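Local coordinates for protein nitrite oxidoreductase subunit C (PDB 7B04) that binds a heme b and calcium ions and probably carries electrons as a subunit of the nitrite oxidoreductase complex, at residues C[43-48]-C[310-315]; C[62-67]-C[264-269]; C[77-82]-C[98-103]; C[124-129]-C[186-191]. All blocks are in the same frame, centred on the assembly; numbering follows the deposited sequence.

Contact 1. Residues C[43-48]-C[310-315]; sequences TPAKEV and QWHPLS
The imidazole of His312 is met obliquely by the methyl of Ala45, and the nearest ring atom is ND1, 3.2 Å from Ala45 CB. The ring of Phe289 also meets this imidazole, with the two planes inclined at about 30°. His312 NE2 is hydrogen-bonded to Ser308 OG. The amide of Gln310 reaches Ala45 too: its chain is extended beyond CG, and Gln310 OE1 comes to 3.2 Å from Ala45 CB. The indole of Trp311 turns away, with NE1 bonded to Phe151 O, and its side chain lies about 7 Å from the bound heme.

One backbone hydrogen bond joins the segments. Ala45 N donates to Trp311 O at 2.8 Å, and the N-H points at the oxygen almost straight, at 174°. Pro44 CA adds a C-H contact to the same oxygen.

Further along, the Pro313 ring fits beneath the bend at 45-48. Its CG faces Ala45 O, and its CD is 3.4 Å from Glu47 O. Val48 crosses Pro313 at about a right angle. Val48 CG1 is anti to the backbone N (chi1 176°), which leaves CG2 beside that N and 3.7 Å from Pro313 CB. With an alanine at Pro313, ring carbons CG and CD are gone, and the carbonyls of Ala45 and Glu47 would probably lose the surface they lie against.

Past this bend, Leu49 bonds to Pro313 and Ser315 through the backbone. Carbon groups thus face carbonyl and side-chain polar atoms, and some apolar packing at Val48 plus one straight backbone hydrogen bond lay the loop along strand 306-316.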
loop_
_atom_site.group_PDB
_atom_site.type_symbol
_atom_site.label_atom_id
_atom_site.label_comp_id
_atom_site.label_asym_id
_atom_site.label_seq_id
_atom_site.Cartn_x
_atom_site.Cartn_y
_atom_site.Cartn_z
ATOM N N THR C 43 29.044 -47.158 33.842
ATOM C CA THR C 43 29.335 -47.508 35.234
ATOM C C THR C 43 28.968 -46.346 36.151
ATOM O O THR C 43 29.399 -45.215 35.908
ATOM C CB THR C 43 30.810 -47.864 35.427
ATOM O OG1 THR C 43 31.577 -46.664 35.582
ATOM C CG2 THR C 43 31.341 -48.641 34.239
ATOM N N PRO C 44 28.184 -46.578 37.202
ATOM C CA PRO C 44 27.804 -45.477 38.094
ATOM C C PRO C 44 29.010 -44.915 38.833
ATOM O O PRO C 44 30.041 -45.572 38.995
ATOM C CB PRO C 44 26.813 -46.127 39.067
ATOM C CG PRO C 44 26.321 -47.346 38.357
ATOM C CD PRO C 44 27.489 -47.828 37.549
ATOM N N ALA C 45 28.864 -43.672 39.284
ATOM C CA ALA C 45 29.895 -43.040 40.094
ATOM C C ALA C 45 30.026 -43.742 41.443
ATOM O O ALA C 45 29.156 -44.509 41.863
ATOM C CB ALA C 45 29.586 -41.558 40.299
ATOM N N LYS C 46 31.145 -43.484 42.121
ATOM C CA LYS C 46 31.433 -44.192 43.362
ATOM C C LYS C 46 30.978 -43.452 44.614
ATOM O O LYS C 46 30.556 -44.099 45.579
ATOM C CB LYS C 46 32.934 -44.477 43.463
ATOM C CG LYS C 46 33.455 -45.438 42.403
ATOM N N GLU C 47 31.030 -42.122 44.627
ATOM C CA GLU C 47 30.574 -41.374 45.789
ATOM C C GLU C 47 29.052 -41.361 45.830
ATOM O O GLU C 47 28.391 -41.134 44.813
ATOM C CB GLU C 47 31.124 -39.947 45.778
ATOM C CG GLU C 47 30.936 -39.219 47.104
ATOM C CD GLU C 47 31.615 -37.864 47.133
ATOM O OE1 GLU C 47 31.682 -37.256 48.223
ATOM O OE2 GLU C 47 32.087 -37.411 46.069
ATOM N N VAL C 48 28.500 -41.578 47.018
ATOM C CA VAL C 48 27.063 -41.739 47.197
ATOM C C VAL C 48 26.479 -40.474 47.803
ATOM O O VAL C 48 27.064 -39.871 48.712
ATOM C CB VAL C 48 26.758 -42.965 48.082
ATOM C CG1 VAL C 48 25.263 -43.080 48.360
ATOM C CG2 VAL C 48 27.281 -44.235 47.425
ATOM N N GLN C 310 27.666 -39.671 34.195
ATOM C CA GLN C 310 27.476 -40.917 34.918
ATOM C C GLN C 310 26.259 -40.843 35.825
ATOM O O GLN C 310 25.887 -39.771 36.309
ATOM C CB GLN C 310 28.677 -41.223 35.812
ATOM C CG GLN C 310 30.031 -41.099 35.159
ATOM C CD GLN C 310 31.134 -40.932 36.187
ATOM O OE1 GLN C 310 30.876 -40.917 37.391
ATOM N NE2 GLN C 310 32.370 -40.813 35.718
ATOM N N TRP C 311 25.619 -41.996 36.018
ATOM C CA TRP C 311 24.638 -42.133 37.082
ATOM C C TRP C 311 25.329 -41.948 38.428
ATOM O O TRP C 311 26.455 -42.409 38.631
ATOM C CB TRP C 311 23.959 -43.500 37.017
ATOM C CG TRP C 311 22.943 -43.611 35.925
ATOM C CD1 TRP C 311 23.066 -44.304 34.756
ATOM C CD2 TRP C 311 21.645 -43.005 35.899
ATOM N NE1 TRP C 311 21.923 -44.170 34.004
ATOM C CE2 TRP C 311 21.037 -43.376 34.683
ATOM C CE3 TRP C 311 20.939 -42.186 36.785
ATOM C CZ2 TRP C 311 19.756 -42.955 34.332
ATOM C CZ3 TRP C 311 19.668 -41.769 36.434
ATOM C CH2 TRP C 311 19.088 -42.156 35.220
ATOM N N HIS C 312 24.654 -41.283 39.350
ATOM C CA HIS C 312 25.247 -41.169 40.672
ATOM C C HIS C 312 24.397 -41.910 41.696
ATOM O O HIS C 312 23.168 -41.800 41.670
ATOM C CB HIS C 312 25.383 -39.702 41.094
ATOM C CG HIS C 312 26.365 -38.922 40.275
ATOM N ND1 HIS C 312 27.719 -38.931 40.530
ATOM C CD2 HIS C 312 26.189 -38.112 39.206
ATOM C CE1 HIS C 312 28.335 -38.158 39.652
ATOM N NE2 HIS C 312 27.429 -37.649 38.838
ATOM N N PRO C 313 25.011 -42.663 42.605
ATOM C CA PRO C 313 24.219 -43.410 43.587
ATOM C C PRO C 313 23.540 -42.476 44.573
ATOM O O PRO C 313 24.053 -41.408 44.915
ATOM C CB PRO C 313 25.259 -44.292 44.291
ATOM C CG PRO C 313 26.419 -44.338 43.357
ATOM C CD PRO C 313 26.441 -42.998 42.689
ATOM N N LEU C 314 22.366 -42.900 45.031
ATOM C CA LEU C 314 21.574 -42.133 45.980
ATOM C C LEU C 314 21.043 -43.084 47.038
ATOM O O LEU C 314 20.516 -44.145 46.699
ATOM C CB LEU C 314 20.415 -41.421 45.273
ATOM C CG LEU C 314 19.275 -40.953 46.170
ATOM C CD1 LEU C 314 19.679 -39.658 46.813
ATOM C CD2 LEU C 314 17.989 -40.775 45.387
ATOM N N SER C 315 21.182 -42.710 48.308
ATOM C CA SER C 315 20.670 -43.508 49.415
ATOM C C SER C 315 19.810 -42.642 50.323
ATOM O O SER C 315 20.158 -41.495 50.614
ATOM C CB SER C 315 21.810 -44.139 50.225
ATOM O OG SER C 315 21.305 -44.852 51.340
#

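Contact 2. Residues C[62-67]-C[264-269]; sequences ITVGAL and TVVFCR
Val64 and Leu67 press onto Thr264 and Val266 through methyl groups. Val64 CG1 is 3.5 Å from Thr264 CG2 and 4.3 Å from Val266 CG1. Val64 CG1 points to the strand because it lies anti to the backbone N (chi1 -168°). Leu67 comes in from the next turn of the chain, and its CD1 meets Val266 CG2 at 3.7 Å. The two side chains cross obliquely. Val266 is thus touched by both residues, each on a different methyl.

Ile62 makes a separate touch farther along the strand. Its CD1 lies 4.0 Å from Cys268 CB. Ile62 CG1 takes the crowded position between the backbone N and the carbonyl carbon (chi1 69°), and the extended chain beyond it carries CD1 to the cysteine. No hydrogen bond links the two segments.

The next shell sets these groups in place. Val64 also packs on Cys255 and Lys257 of strand 253-258. Leu67 also touches Ile56 and Tyr110. Weak backbone bonds from Ala66 N and Leu67 N to Thr63 O start the helical turn that presents Val64 and Leu67 together. On the strand side, backbone bonds to strands 108-116 and 253-258 hold 264-269 within its sheet.

Side chains alternate along the strand. Thr264, Val266 and Cys268 face segment 62-67, Cys268 meeting Ile62 just before the helix. On the other face Val265 packs on Trp167, and Phe267 on Trp165 and Trp167 of strand 162-168. Helix 64-71 covers the near face. Strand packed on strand, taken with the ethylbenzene dehydrogenase family, is consistent with the beta-sandwich of DOMON-type heme domains.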
loop_
_atom_site.group_PDB
_atom_site.type_symbol
_atom_site.label_atom_id
_atom_site.label_comp_id
_atom_site.label_asym_id
_atom_site.label_seq_id
_atom_site.Cartn_x
_atom_site.Cartn_y
_atom_site.Cartn_z
ATOM N N ILE C 62 7.673 -21.826 50.604
ATOM C CA ILE C 62 9.051 -22.289 50.757
ATOM C C ILE C 62 9.999 -21.357 50.011
ATOM O O ILE C 62 9.717 -20.912 48.889
ATOM C CB ILE C 62 9.208 -23.749 50.290
ATOM C CG1 ILE C 62 9.038 -23.881 48.774
ATOM C CG2 ILE C 62 8.231 -24.657 51.023
ATOM C CD1 ILE C 62 9.534 -25.204 48.219
ATOM N N THR C 63 11.123 -21.037 50.649
ATOM C CA THR C 63 12.173 -20.230 50.045
ATOM C C THR C 63 13.518 -20.862 50.368
ATOM O O THR C 63 13.663 -21.564 51.373
ATOM C CB THR C 63 12.150 -18.772 50.527
ATOM O OG1 THR C 63 11.950 -18.734 51.945
ATOM C CG2 THR C 63 11.042 -17.996 49.833
ATOM N N VAL C 64 14.496 -20.624 49.489
ATOM C CA VAL C 64 15.836 -21.180 49.671
ATOM C C VAL C 64 16.379 -20.856 51.056
ATOM O O VAL C 64 17.039 -21.687 51.692
ATOM C CB VAL C 64 16.776 -20.667 48.567
ATOM C CG1 VAL C 64 18.068 -21.456 48.569
ATOM C CG2 VAL C 64 16.095 -20.761 47.224
ATOM N N GLY C 65 16.115 -19.643 51.543
ATOM C CA GLY C 65 16.576 -19.273 52.871
ATOM C C GLY C 65 15.938 -20.109 53.962
ATOM O O GLY C 65 16.590 -20.465 54.948
ATOM N N ALA C 66 14.653 -20.439 53.801
ATOM C CA ALA C 66 13.952 -21.216 54.817
ATOM C C ALA C 66 14.560 -22.604 54.977
ATOM O O ALA C 66 14.493 -23.190 56.063
ATOM C CB ALA C 66 12.466 -21.319 54.470
ATOM N N LEU C 67 15.131 -23.153 53.907
ATOM C CA LEU C 67 15.741 -24.476 53.933
ATOM C C LEU C 67 17.244 -24.442 54.182
ATOM O O LEU C 67 17.845 -25.505 54.375
ATOM C CB LEU C 67 15.457 -25.210 52.615
ATOM C CG LEU C 67 13.981 -25.514 52.358
ATOM C CD1 LEU C 67 13.788 -26.116 50.977
ATOM C CD2 LEU C 67 13.436 -26.439 53.431
ATOM N N THR C 264 21.420 -21.028 43.427
ATOM C CA THR C 264 21.051 -22.022 44.429
ATOM C C THR C 264 19.603 -22.405 44.169
ATOM O O THR C 264 18.699 -21.578 44.329
ATOM C CB THR C 264 21.238 -21.500 45.855
ATOM O OG1 THR C 264 22.589 -21.058 46.029
ATOM C CG2 THR C 264 20.954 -22.608 46.858
ATOM N N VAL C 265 19.383 -23.654 43.771
ATOM C CA VAL C 265 18.055 -24.160 43.459
ATOM C C VAL C 265 17.795 -25.379 44.327
ATOM O O VAL C 265 18.681 -26.221 44.512
ATOM C CB VAL C 265 17.933 -24.526 41.964
ATOM C CG1 VAL C 265 16.560 -25.114 41.654
ATOM C CG2 VAL C 265 18.220 -23.315 41.089
ATOM N N VAL C 266 16.583 -25.471 44.867
ATOM C CA VAL C 266 16.164 -26.652 45.607
ATOM C C VAL C 266 14.911 -27.216 44.955
ATOM O O VAL C 266 14.010 -26.471 44.552
ATOM C CB VAL C 266 15.948 -26.381 47.115
ATOM C CG1 VAL C 266 17.074 -25.529 47.675
ATOM C CG2 VAL C 266 14.605 -25.740 47.384
ATOM N N PHE C 267 14.871 -28.536 44.843
ATOM C CA PHE C 267 13.738 -29.252 44.275
ATOM C C PHE C 267 12.902 -29.824 45.410
ATOM O O PHE C 267 13.442 -30.319 46.403
ATOM C CB PHE C 267 14.204 -30.377 43.348
ATOM C CG PHE C 267 14.885 -29.897 42.095
ATOM C CD1 PHE C 267 14.167 -29.708 40.925
ATOM C CD2 PHE C 267 16.246 -29.640 42.089
ATOM C CE1 PHE C 267 14.798 -29.271 39.770
ATOM C CE2 PHE C 267 16.880 -29.204 40.940
ATOM C CZ PHE C 267 16.155 -29.020 39.780
ATOM N N CYS C 268 11.583 -29.754 45.260
ATOM C CA CYS C 268 10.665 -30.199 46.296
ATOM C C CYS C 268 9.634 -31.127 45.677
ATOM O O CYS C 268 8.983 -30.771 44.689
ATOM C CB CYS C 268 9.991 -28.999 46.971
ATOM S SG CYS C 268 8.799 -29.406 48.261
ATOM N N ARG C 269 9.484 -32.309 46.272
ATOM C CA ARG C 269 8.537 -33.316 45.818
ATOM C C ARG C 269 8.213 -34.224 46.992
ATOM O O ARG C 269 9.056 -34.452 47.863
ATOM C CB ARG C 269 9.131 -34.146 44.668
ATOM C CG ARG C 269 8.209 -34.462 43.492
ATOM C CD ARG C 269 7.283 -35.654 43.727
ATOM N NE ARG C 269 7.943 -36.855 44.241
ATOM C CZ ARG C 269 8.463 -37.819 43.485
ATOM N NH1 ARG C 269 9.024 -38.877 44.057
ATOM N NH2 ARG C 269 8.429 -37.729 42.163
#

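Contact 3. Residues C[77-82]-C[98-103]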
loop_
_atom_site.group_PDB
_atom_site.type_symbol
_atom_site.label_atom_id
_atom_site.label_comp_id
_atom_site.label_asym_id
_atom_site.label_seq_id
_atom_site.Cartn_x
_atom_site.Cartn_y
_atom_site.Cartn_z
ATOM N N VAL C 77 27.434 -34.078 47.700
ATOM C CA VAL C 77 28.392 -34.595 46.730
ATOM C C VAL C 77 28.695 -33.504 45.714
ATOM O O VAL C 77 27.807 -32.738 45.320
ATOM C CB VAL C 77 27.842 -35.859 46.038
ATOM C CG1 VAL C 77 28.813 -36.375 44.983
ATOM C CG2 VAL C 77 27.546 -36.937 47.065
ATOM N N GLN C 78 29.953 -33.437 45.286
ATOM C CA GLN C 78 30.394 -32.485 44.275
ATOM C C GLN C 78 30.375 -33.205 42.933
ATOM O O GLN C 78 31.220 -34.068 42.671
ATOM C CB GLN C 78 31.790 -31.958 44.601
ATOM C CG GLN C 78 32.238 -30.778 43.757
ATOM C CD GLN C 78 31.544 -29.487 44.146
ATOM O OE1 GLN C 78 31.220 -28.662 43.292
ATOM N NE2 GLN C 78 31.312 -29.307 45.441
ATOM N N VAL C 79 29.417 -32.852 42.091
ATOM C CA VAL C 79 29.250 -33.487 40.791
ATOM C C VAL C 79 30.086 -32.749 39.759
ATOM O O VAL C 79 30.183 -31.516 39.776
ATOM C CB VAL C 79 27.762 -33.528 40.392
ATOM C CG1 VAL C 79 27.573 -34.295 39.092
ATOM C CG2 VAL C 79 26.942 -34.162 41.506
ATOM N N LYS C 80 30.671 -33.510 38.840
ATOM C CA LYS C 80 31.491 -32.978 37.763
ATOM C C LYS C 80 30.644 -32.859 36.505
ATOM O O LYS C 80 29.875 -33.768 36.174
ATOM C CB LYS C 80 32.705 -33.877 37.515
ATOM C CG LYS C 80 33.660 -33.385 36.440
ATOM C CD LYS C 80 33.501 -34.186 35.156
ATOM C CE LYS C 80 34.561 -33.817 34.133
ATOM N NZ LYS C 80 35.925 -34.206 34.584
ATOM N N LEU C 81 30.788 -31.739 35.806
ATOM C CA LEU C 81 29.967 -31.430 34.646
ATOM C C LEU C 81 30.838 -31.253 33.412
ATOM O O LEU C 81 31.987 -30.810 33.496
ATOM C CB LEU C 81 29.142 -30.163 34.880
ATOM C CG LEU C 81 28.060 -30.265 35.955
ATOM C CD1 LEU C 81 27.139 -29.060 35.906
ATOM C CD2 LEU C 81 27.271 -31.553 35.791
ATOM N N GLN C 82 30.275 -31.609 32.262
ATOM C CA GLN C 82 31.006 -31.602 31.009
ATOM C C GLN C 82 30.084 -31.142 29.887
ATOM O O GLN C 82 28.858 -31.213 29.993
ATOM C CB GLN C 82 31.567 -33.010 30.725
ATOM C CG GLN C 82 32.144 -33.252 29.338
ATOM C CD GLN C 82 32.523 -34.701 29.115
ATOM O OE1 GLN C 82 32.474 -35.516 30.037
ATOM N NE2 GLN C 82 32.900 -35.034 27.885
ATOM N N ALA C 98 28.959 -28.909 40.188
ATOM C CA ALA C 98 27.763 -28.530 40.924
ATOM C C ALA C 98 27.693 -29.320 42.224
ATOM O O ALA C 98 27.934 -30.530 42.241
ATOM C CB ALA C 98 26.496 -28.763 40.094
ATOM N N GLU C 99 27.366 -28.620 43.308
ATOM C CA GLU C 99 27.137 -29.228 44.611
ATOM C C GLU C 99 25.678 -29.656 44.738
ATOM O O GLU C 99 24.770 -28.909 44.366
ATOM C CB GLU C 99 27.496 -28.235 45.719
ATOM C CG GLU C 99 27.471 -28.787 47.133
ATOM C CD GLU C 99 26.778 -27.847 48.104
ATOM O OE1 GLU C 99 27.382 -27.511 49.143
ATOM O OE2 GLU C 99 25.627 -27.443 47.828
ATOM N N ILE C 100 25.456 -30.866 45.252
ATOM C CA ILE C 100 24.106 -31.389 45.450
ATOM C C ILE C 100 23.974 -31.935 46.866
ATOM O O ILE C 100 24.792 -32.751 47.304
ATOM C CB ILE C 100 23.736 -32.464 44.407
ATOM C CG1 ILE C 100 22.300 -32.946 44.636
ATOM C CG2 ILE C 100 24.723 -33.624 44.416
ATOM C CD1 ILE C 100 21.712 -33.707 43.472
ATOM N N LYS C 101 22.957 -31.466 47.586
ATOM C CA LYS C 101 22.597 -31.974 48.899
ATOM C C LYS C 101 21.145 -32.435 48.885
ATOM O O LYS C 101 20.361 -32.051 48.013
ATOM C CB LYS C 101 22.787 -30.911 49.990
ATOM C CG LYS C 101 24.230 -30.541 50.273
ATOM C CD LYS C 101 24.319 -29.561 51.431
ATOM C CE LYS C 101 25.758 -29.184 51.730
ATOM N NZ LYS C 101 25.851 -28.219 52.859
ATOM N N ALA C 102 20.785 -33.264 49.864
ATOM C CA ALA C 102 19.433 -33.803 49.914
ATOM C C ALA C 102 19.064 -34.171 51.344
ATOM O O ALA C 102 19.892 -34.685 52.102
ATOM C CB ALA C 102 19.280 -35.025 49.002
ATOM N N ILE C 103 17.800 -33.914 51.689
ATOM C CA ILE C 103 17.240 -34.139 53.016
ATOM C C ILE C 103 15.797 -34.587 52.821
ATOM O O ILE C 103 15.180 -34.315 51.789
ATOM C CB ILE C 103 17.302 -32.875 53.900
ATOM C CG1 ILE C 103 16.573 -31.724 53.206
ATOM C CG2 ILE C 103 18.742 -32.486 54.197
ATOM C CD1 ILE C 103 16.607 -30.429 53.970
#
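Val77 pairs with Ile100 as an antiparallel hydrogen-bonded pair. Val77 N donates to Ile100 O at 3.0 Å, though the N-H is bent to 138°. Ile100 N returns the bond to Val77 O at 3.0 Å, and this one is straighter. The side chains lie on the same face, with Val77 CB against Ile100 CG2. Glu47 of the loop before strand 49-53 lies against Val77.

Gln78 is the next residue and forms a non-hydrogen-bonded pair with Glu99 on the opposite face. Its chain bends at chi2 (74°), which brings the amide back over the neighbouring strand, and NE2 comes to 4.0 Å from Glu99 CB. The two side chains cross at about a right angle. The Glu99 carboxylate leads away from the amide, and Glu99 also packs on Gln112 and Ile114 of strand 108-116.

The pairing makes 77-80 a short strand on the side of strand 97-104 away from 108-116. The strand directions differ by 140°, so the pair is strongly twisted. Antiparallel pairing at this edge of strand 97-104 extends a sheet of the probable DOMON-type beta-sandwich.

Val79 forms the second hydrogen-bonded pair, with Ala98. Val79 N donates to Ala98 O at 2.8 Å, and Ala98 N donates to Val79 O at 2.9 Å. Val79 CG2 rests 3.7 Å from Ile100 CG2. Met291 of strand 286-294 packs on Val79, Ala98 and Ile100 from this buried face.

Leu81 leaves the strand but still turns toward 98-103. Its CD1 touches Ala98 CB at 4.2 Å, and its side chain lies about 8 Å from the bound heme.

Contact 4. Residues C[124-129]-C[186-191]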
loop_
_atom_site.group_PDB
_atom_site.type_symbol
_atom_site.label_atom_id
_atom_site.label_comp_id
_atom_site.label_asym_id
_atom_site.label_seq_id
_atom_site.Cartn_x
_atom_site.Cartn_y
_atom_site.Cartn_z
ATOM N N ALA C 124 12.988 -15.877 28.529
ATOM C CA ALA C 124 13.232 -16.352 27.169
ATOM C C ALA C 124 12.158 -15.826 26.212
ATOM O O ALA C 124 11.510 -16.559 25.467
ATOM C CB ALA C 124 13.317 -17.878 27.137
ATOM N N ILE C 125 11.897 -14.526 26.269
ATOM C CA ILE C 125 10.877 -13.907 25.426
ATOM C C ILE C 125 11.466 -13.411 24.109
ATOM O O ILE C 125 10.836 -13.525 23.057
ATOM C CB ILE C 125 10.198 -12.749 26.196
ATOM C CG1 ILE C 125 9.375 -13.289 27.370
ATOM C CG2 ILE C 125 9.316 -11.928 25.256
ATOM C CD1 ILE C 125 8.474 -12.258 28.014
ATOM N N ALA C 126 12.688 -12.899 24.131
ATOM C CA ALA C 126 13.326 -12.452 22.900
ATOM C C ALA C 126 13.907 -13.652 22.159
ATOM O O ALA C 126 14.316 -14.646 22.767
ATOM C CB ALA C 126 14.412 -11.417 23.195
ATOM N N THR C 127 13.961 -13.540 20.830
ATOM C CA THR C 127 14.348 -14.676 19.997
ATOM C C THR C 127 15.768 -15.162 20.279
ATOM O O THR C 127 16.048 -16.365 20.189
ATOM C CB THR C 127 14.200 -14.299 18.515
ATOM O OG1 THR C 127 12.821 -14.069 18.215
ATOM C CG2 THR C 127 14.743 -15.404 17.624
ATOM N N GLN C 128 16.663 -14.259 20.663
ATOM C CA GLN C 128 18.072 -14.580 20.890
ATOM C C GLN C 128 18.384 -14.929 22.347
ATOM O O GLN C 128 19.554 -15.140 22.686
ATOM C CB GLN C 128 18.971 -13.437 20.398
ATOM C CG GLN C 128 18.929 -12.170 21.226
ATOM C CD GLN C 128 17.702 -11.345 20.929
ATOM O OE1 GLN C 128 17.160 -11.396 19.825
ATOM N NE2 GLN C 128 17.245 -10.591 21.918
ATOM N N GLU C 129 17.394 -14.885 23.237
ATOM C CA GLU C 129 17.623 -15.086 24.661
ATOM C C GLU C 129 17.092 -16.438 25.122
ATOM O O GLU C 129 16.016 -16.880 24.700
ATOM C CB GLU C 129 16.961 -13.961 25.461
ATOM C CG GLU C 129 17.581 -12.622 25.145
ATOM C CD GLU C 129 17.087 -11.525 26.065
ATOM O OE1 GLU C 129 16.026 -11.706 26.691
ATOM O OE2 GLU C 129 17.753 -10.480 26.151
ATOM N N ALA C 186 6.917 -6.801 29.006
ATOM C CA ALA C 186 7.991 -6.896 29.988
ATOM C C ALA C 186 9.361 -6.895 29.322
ATOM O O ALA C 186 10.343 -6.452 29.928
ATOM C CB ALA C 186 7.813 -8.152 30.841
ATOM N N ARG C 187 9.446 -7.386 28.087
ATOM C CA ARG C 187 10.693 -7.408 27.336
ATOM C C ARG C 187 10.853 -6.206 26.417
ATOM O O ARG C 187 11.972 -5.711 26.249
ATOM C CB ARG C 187 10.787 -8.697 26.509
ATOM C CG ARG C 187 12.014 -8.794 25.612
ATOM C CD ARG C 187 13.292 -8.861 26.427
ATOM N NE ARG C 187 14.478 -8.978 25.587
ATOM C CZ ARG C 187 15.132 -7.942 25.079
ATOM N NH1 ARG C 187 14.713 -6.708 25.327
ATOM N NH2 ARG C 187 16.203 -8.136 24.322
ATOM N N TYR C 188 9.762 -5.729 25.821
ATOM C CA TYR C 188 9.780 -4.592 24.902
ATOM C C TYR C 188 8.803 -3.544 25.419
ATOM O O TYR C 188 7.661 -3.455 24.948
ATOM C CB TYR C 188 9.437 -5.031 23.479
ATOM C CG TYR C 188 10.356 -6.103 22.938
ATOM C CD1 TYR C 188 11.642 -5.791 22.517
ATOM C CD2 TYR C 188 9.940 -7.425 22.851
ATOM C CE1 TYR C 188 12.489 -6.767 22.024
ATOM C CE2 TYR C 188 10.779 -8.407 22.355
ATOM C CZ TYR C 188 12.053 -8.072 21.944
ATOM O OH TYR C 188 12.895 -9.043 21.452
ATOM N N PRO C 189 9.219 -2.731 26.395
ATOM C CA PRO C 189 8.270 -1.802 27.033
ATOM C C PRO C 189 7.770 -0.693 26.123
ATOM O O PRO C 189 6.775 -0.042 26.467
ATOM C CB PRO C 189 9.076 -1.234 28.209
ATOM C CG PRO C 189 10.497 -1.346 27.770
ATOM C CD PRO C 189 10.582 -2.597 26.940
ATOM N N ASN C 190 8.410 -0.454 24.980
ATOM C CA ASN C 190 7.985 0.594 24.061
ATOM C C ASN C 190 7.006 0.099 23.004
ATOM O O ASN C 190 6.584 0.890 22.152
ATOM C CB ASN C 190 9.203 1.214 23.367
ATOM C CG ASN C 190 10.169 1.852 24.343
ATOM O OD1 ASN C 190 9.763 2.449 25.338
ATOM N ND2 ASN C 190 11.460 1.729 24.058
ATOM N N MET C 191 6.636 -1.178 23.039
ATOM C CA MET C 191 5.816 -1.768 21.993
ATOM C C MET C 191 4.418 -1.157 21.965
ATOM O O MET C 191 3.915 -0.627 22.960
ATOM C CB MET C 191 5.713 -3.284 22.179
ATOM C CG MET C 191 4.875 -3.722 23.367
ATOM S SD MET C 191 4.733 -5.519 23.456
ATOM C CE MET C 191 3.671 -5.847 22.052
#
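Arg187 and Glu129 form a salt bridge across the two loops. Arg187 NE donates to Glu129 OE1 at 3.3 Å, but the N-H is bent to 135°, so the hydrogen bond is weak. Carboxylate and guanidinium planes are 25° apart, and Glu129 OE2 lies 3.4 Å from Arg187 NH2. That nitrogen has a second, long and weak ion pair with Asp136 of the subunit B chain.

The same Asp136 takes a hydrogen bond from Tyr188 OH at OD2, and its backbone N donates to Gln128 OE1. Gln128 NE2 lies 3.6 Å from Arg187 NH2, but its hydrogen bond is elsewhere. Ala124 O and Glu129 O bond to Tyr225 and Arg212 of subunit B, and Asn190 ND2 to Arg944 O of subunit A. Backbone bonds Glu129 N to Ala126 O and Met191 N to Tyr188 O close the two type I turns.

Ile125 CG2 lies 3.8 Å from Arg187 CB. Ala126 CB lies 3.4 Å from Arg187 NE and also touches Tyr188 OH. Tyr188 CE1 lies over one face of the Arg187 guanidinium, toward its rim. A leucine in place of Arg187 would probably leave Glu129 without its mate and Asp136 of subunit B without one nearby positive charge.

The intramolecular ion pair is thus weak, and much of the stronger polar bonding of these loops goes to subunits A and B, as expected where the protein docks into its complex.

How the contacts relate
From the N terminus, the loop 43-48 is the first half of contact 1. Next come 62-67, the first half of contact 2, and then 77-82. Contact 3 closes first, over a short loop, when 98-103 pairs with 77-82. Contact 4 follows it in series, joining 124-129 to 186-191. Segment 264-269 then closes contact 2 around both of them, and 310-315 closes contact 1 around all the rest. No loops cross. Contacts 1 and 3 touch each other, joining the N-terminal loop to neighbouring strands. Contact 2 sets a helix on strand 262-270. Contact 4 lies far off, about 41 Å from contact 1 between centres, among the loops facing subunits A and B.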